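Local structure of Cif-like 1 (Burkholderia cenocepacia, 7JQY) at residues G17-A20 against G21-R24; F293-R296 against Q297-F301. The protein is a Cif-like epoxide hydrolase of the alpha/beta hydrolase fold, which probably opens epoxide rings by hydrolysis. The protein carries 1 engineered substitution. One frame throughout, in Å; residues are numbered along the deposited sequence.

In the fold
Both contacts are local, each within one continuous run of chain, and both lie on the alpha/beta hydrolase fold. Contact 1 is the turn that leads into helix 22-25, just ahead of strand 26-32 at one border of the sheet; contact 2 is part of helix 291-303, near the C-terminal end of the chain, which packs on strands 250-255 and 274-279 near the other border. Their centres are 20 Å apart and their nearest atoms about 10 Å. Helix 68-73 bridges the gap, meeting Pro19 and Phe22 of contact 1 through Pro69 and Thr295 and Leu299 of contact 2 through Ala70 and Leu71. Neither contact contains Ser123, the engineered replacement for the probable nucleophile aspartate at the elbow.

Contact 1: G17-A20 against G21-R24; sequences GLPA and GFER
Phe22 N donates to Pro19 O at 3.1 Å, closing a tight turn. The same carbonyl oxygen also accepts a hydrogen bond from a water, 3.0 Å from Pro19 O, which donates to Glu23 OE1 as well. The carboxylate is thus tied to the turn through solvent, its chain bent at chi2 (88°) so that the acid end swings back toward Leu18.

Apolar contacts gather round the Phe22 ring. Leu18 CD2 sits over the middle of one face, a CH-pi contact of 4.2 Å from CD2 to the centroid of the Phe22 ring, while Leu18 CD1 reaches Phe22 CD1 at 3.9 Å and also borders Glu23 OE2. Pro19 meets the ring obliquely, CG lying 4.0 Å from Phe22 CD2. A chi1 of -168° sets Phe22 CG opposite the backbone N, turning one face of the ring under Leu18 and bringing its CD2 near Pro19. Phe26 stacks on it, and Met68 and Pro69 of helix 68-73 add to its surroundings.

Gly21 takes a positive phi of 85°, at which a side chain would collide with Ala20 O; this is the glycine of a type II beta turn, Pro19 to Phe22, leading into the short helix 22-25.

Contact 2: F293-R296 against Q297-F301; sequences FLTR and QLLDF
Leu294 O receives Leu298 N at 2.8 Å. One residue earlier the same i to i+4 pattern joins Gln297 N to Phe293 O at 2.9 Å, and it continues with Leu299 N on Thr295 O and, longer, Asp300 N on Arg296 O.

The side chains pair with the same spacing. A chi1 of -76° places Gln297 CG beside its backbone N and over one face of the Phe293 ring, displaced toward the rim, with a CH-pi distance of 3.8 Å from CG to the centroid of that ring. The bend at chi2 then folds the amide toward Phe293 CE2 and CZ. Its plane is turned 35° from the ring, and NE2 stands 3.9 Å from Phe293 CZ. Leu294 CD1 meets Leu298 CG at 3.8 Å. Thr295 and Leu299 run alongside each other in the same direction, CG2 of Thr295 touching CD1 of Leu299 at 4.0 Å.

These residues belong to helix 291-303, a helix near the C-terminal end of the alpha/beta hydrolase fold that lies against the central sheet. Phe293 and Gln297 rest on Leu253 of strand 250-255 and Ala277 of strand 274-279, whereas Leu294, Thr295 and Leu298 lean on Val67.

Arg296 reaches along the helix to Asp300 in a salt bridge, NE to OD2 3.3 Å. The carboxylate lies over one face of the guanidinium group, the two planes 70° apart; OD2 stands well off the guanidinium plane, making this an electrostatic pairing and not a directed hydrogen bond.

Contact 1: G17-A20 against G21-R24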
loop_
_atom_site.group_PDB
_atom_site.type_symbol
_atom_site.label_atom_id
_atom_site.label_comp_id
_atom_site.label_asym_id
_atom_site.label_seq_id
_atom_site.Cartn_x
_atom_site.Cartn_y
_atom_site.Cartn_z
ATOM N N GLY B 17 -3.033 -30.682 3.429
ATOM C CA GLY B 17 -3.469 -30.725 4.816
ATOM C C GLY B 17 -2.887 -31.889 5.601
ATOM O O GLY B 17 -2.098 -32.702 5.109
ATOM N N LEU B 18 -3.299 -31.946 6.861
ATOM C CA LEU B 18 -2.928 -33.045 7.731
ATOM C C LEU B 18 -3.600 -34.331 7.256
ATOM O O LEU B 18 -4.697 -34.293 6.696
ATOM C CB LEU B 18 -3.356 -32.759 9.175
ATOM C CG LEU B 18 -2.808 -31.518 9.878
ATOM C CD1 LEU B 18 -3.538 -31.265 11.203
ATOM C CD2 LEU B 18 -1.312 -31.664 10.101
ATOM N N PRO B 19 -2.959 -35.480 7.455
ATOM C CA PRO B 19 -3.606 -36.751 7.117
ATOM C C PRO B 19 -4.789 -37.027 8.036
ATOM O O PRO B 19 -4.867 -36.524 9.161
ATOM C CB PRO B 19 -2.492 -37.786 7.304
ATOM C CG PRO B 19 -1.538 -37.145 8.269
ATOM C CD PRO B 19 -1.611 -35.666 8.026
ATOM N N ALA B 20 -5.709 -37.859 7.544
ATOM C CA ALA B 20 -6.931 -38.166 8.286
ATOM C C ALA B 20 -6.616 -38.714 9.673
ATOM O O ALA B 20 -5.719 -39.542 9.837
ATOM C CB ALA B 20 -7.773 -39.176 7.509
ATOM N N GLY B 21 -7.336 -38.219 10.684
ATOM C CA GLY B 21 -7.165 -38.686 12.042
ATOM C C GLY B 21 -6.050 -38.026 12.825
ATOM O O GLY B 21 -5.900 -38.315 14.019
ATOM N N PHE B 22 -5.248 -37.173 12.188
ATOM C CA PHE B 22 -4.136 -36.537 12.888
ATOM C C PHE B 22 -4.612 -35.729 14.095
ATOM O O PHE B 22 -3.943 -35.708 15.135
ATOM C CB PHE B 22 -3.367 -35.646 11.913
ATOM C CG PHE B 22 -2.035 -35.160 12.433
ATOM C CD1 PHE B 22 -1.965 -34.101 13.326
ATOM C CD2 PHE B 22 -0.845 -35.744 11.996
ATOM C CE1 PHE B 22 -0.745 -33.644 13.792
ATOM C CE2 PHE B 22 0.375 -35.295 12.460
ATOM C CZ PHE B 22 0.427 -34.247 13.362
ATOM N N GLU B 23 -5.766 -35.058 13.976
ATOM C CA GLU B 23 -6.216 -34.131 15.019
ATOM C C GLU B 23 -6.475 -34.824 16.348
ATOM O O GLU B 23 -6.209 -34.247 17.408
ATOM C CB GLU B 23 -7.476 -33.389 14.575
ATOM C CG GLU B 23 -7.217 -32.226 13.640
ATOM C CD GLU B 23 -7.192 -32.640 12.182
ATOM O OE1 GLU B 23 -7.176 -33.861 11.894
ATOM O OE2 GLU B 23 -7.211 -31.740 11.316
ATOM N N ARG B 24 -6.996 -36.046 16.316
ATOM C CA ARG B 24 -7.362 -36.760 17.527
ATOM C C ARG B 24 -6.160 -37.416 18.171
ATOM O O ARG B 24 -6.239 -37.848 19.323
ATOM C CB ARG B 24 -8.426 -37.820 17.212
ATOM C CG ARG B 24 -9.727 -37.207 16.821
ATOM C CD ARG B 24 -10.488 -36.830 18.073
ATOM N NE ARG B 24 -11.197 -35.559 17.945
ATOM C CZ ARG B 24 -10.713 -34.371 18.306
ATOM N NH1 ARG B 24 -9.495 -34.258 18.824
ATOM N NH2 ARG B 24 -11.464 -33.287 18.148
HETATM O O HOH W 1 -7.154 -34.613 9.514
#

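Contact 2: F293-R296 against Q297-F301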
loop_
_atom_site.group_PDB
_atom_site.type_symbol
_atom_site.label_atom_id
_atom_site.label_comp_id
_atom_site.label_asym_id
_atom_site.label_seq_id
_atom_site.Cartn_x
_atom_site.Cartn_y
_atom_site.Cartn_z
ATOM N N PHE B 293 8.692 -43.148 1.299
ATOM C CA PHE B 293 10.078 -43.608 1.322
ATOM C C PHE B 293 10.729 -43.318 2.668
ATOM O O PHE B 293 11.428 -44.169 3.233
ATOM C CB PHE B 293 10.861 -42.921 0.206
ATOM C CG PHE B 293 12.347 -43.124 0.287
ATOM C CD1 PHE B 293 13.146 -42.264 1.027
ATOM C CD2 PHE B 293 12.953 -44.165 -0.409
ATOM C CE1 PHE B 293 14.518 -42.454 1.097
ATOM C CE2 PHE B 293 14.324 -44.357 -0.347
ATOM C CZ PHE B 293 15.107 -43.504 0.400
ATOM N N LEU B 294 10.502 -42.115 3.197
ATOM C CA LEU B 294 11.138 -41.709 4.439
ATOM C C LEU B 294 10.629 -42.533 5.600
ATOM O O LEU B 294 11.410 -42.986 6.449
ATOM C CB LEU B 294 10.864 -40.231 4.688
ATOM C CG LEU B 294 11.335 -39.668 6.016
ATOM C CD1 LEU B 294 12.821 -39.919 6.137
ATOM C CD2 LEU B 294 11.014 -38.181 6.072
ATOM N N THR B 295 9.315 -42.725 5.659
ATOM C CA THR B 295 8.756 -43.488 6.757
ATOM C C THR B 295 9.318 -44.891 6.726
ATOM O O THR B 295 9.642 -45.465 7.777
ATOM C CB THR B 295 7.225 -43.484 6.700
ATOM O OG1 THR B 295 6.763 -42.205 7.137
ATOM C CG2 THR B 295 6.626 -44.538 7.616
ATOM N N ARG B 296 9.455 -45.454 5.530
ATOM C CA ARG B 296 9.989 -46.805 5.385
ATOM C C ARG B 296 11.449 -46.886 5.830
ATOM O O ARG B 296 11.864 -47.856 6.464
ATOM C CB ARG B 296 9.853 -47.284 3.938
ATOM C CG ARG B 296 10.382 -48.688 3.700
ATOM C CD ARG B 296 9.698 -49.696 4.610
ATOM N NE ARG B 296 10.243 -51.040 4.446
ATOM C CZ ARG B 296 9.854 -52.096 5.152
ATOM N NH1 ARG B 296 8.912 -51.966 6.077
ATOM N NH2 ARG B 296 10.405 -53.282 4.936
ATOM N N GLN B 297 12.220 -45.858 5.492
ATOM C CA GLN B 297 13.625 -45.789 5.840
ATOM C C GLN B 297 13.803 -45.594 7.341
ATOM O O GLN B 297 14.641 -46.259 7.959
ATOM C CB GLN B 297 14.267 -44.661 5.046
ATOM C CG GLN B 297 14.497 -45.059 3.591
ATOM C CD GLN B 297 15.589 -46.091 3.484
ATOM O OE1 GLN B 297 16.420 -46.208 4.385
ATOM N NE2 GLN B 297 15.620 -46.825 2.382
ATOM N N LEU B 298 12.958 -44.775 7.969
ATOM C CA LEU B 298 13.138 -44.529 9.400
ATOM C C LEU B 298 12.775 -45.750 10.242
ATOM O O LEU B 298 13.524 -46.128 11.154
ATOM C CB LEU B 298 12.300 -43.327 9.836
ATOM C CG LEU B 298 12.746 -41.938 9.386
ATOM C CD1 LEU B 298 11.718 -40.887 9.799
ATOM C CD2 LEU B 298 14.110 -41.587 9.961
ATOM N N LEU B 299 11.666 -46.416 9.917
ATOM C CA LEU B 299 11.254 -47.570 10.708
ATOM C C LEU B 299 12.264 -48.709 10.595
ATOM O O LEU B 299 12.581 -49.356 11.603
ATOM C CB LEU B 299 9.846 -48.017 10.304
ATOM C CG LEU B 299 8.778 -47.038 10.823
ATOM C CD1 LEU B 299 7.376 -47.367 10.340
ATOM C CD2 LEU B 299 8.822 -46.973 12.344
ATOM N N ASP B 300 12.796 -48.951 9.387
ATOM C CA ASP B 300 13.824 -49.977 9.218
ATOM C C ASP B 300 15.073 -49.641 10.013
ATOM O O ASP B 300 15.670 -50.513 10.652
ATOM C CB ASP B 300 14.214 -50.081 7.747
ATOM C CG ASP B 300 13.393 -51.072 6.996
ATOM O OD1 ASP B 300 12.882 -52.004 7.648
ATOM O OD2 ASP B 300 13.243 -50.913 5.772
ATOM N N PHE B 301 15.449 -48.365 10.023
ATOM C CA PHE B 301 16.627 -47.918 10.746
ATOM C C PHE B 301 16.439 -48.031 12.254
ATOM O O PHE B 301 17.400 -48.319 12.975
ATOM C CB PHE B 301 16.935 -46.482 10.327
ATOM C CG PHE B 301 18.142 -45.900 10.978
ATOM C CD1 PHE B 301 19.324 -46.613 11.036
ATOM C CD2 PHE B 301 18.108 -44.619 11.493
ATOM C CE1 PHE B 301 20.442 -46.064 11.613
ATOM C CE2 PHE B 301 19.224 -44.064 12.078
ATOM C CZ PHE B 301 20.392 -44.788 12.139
#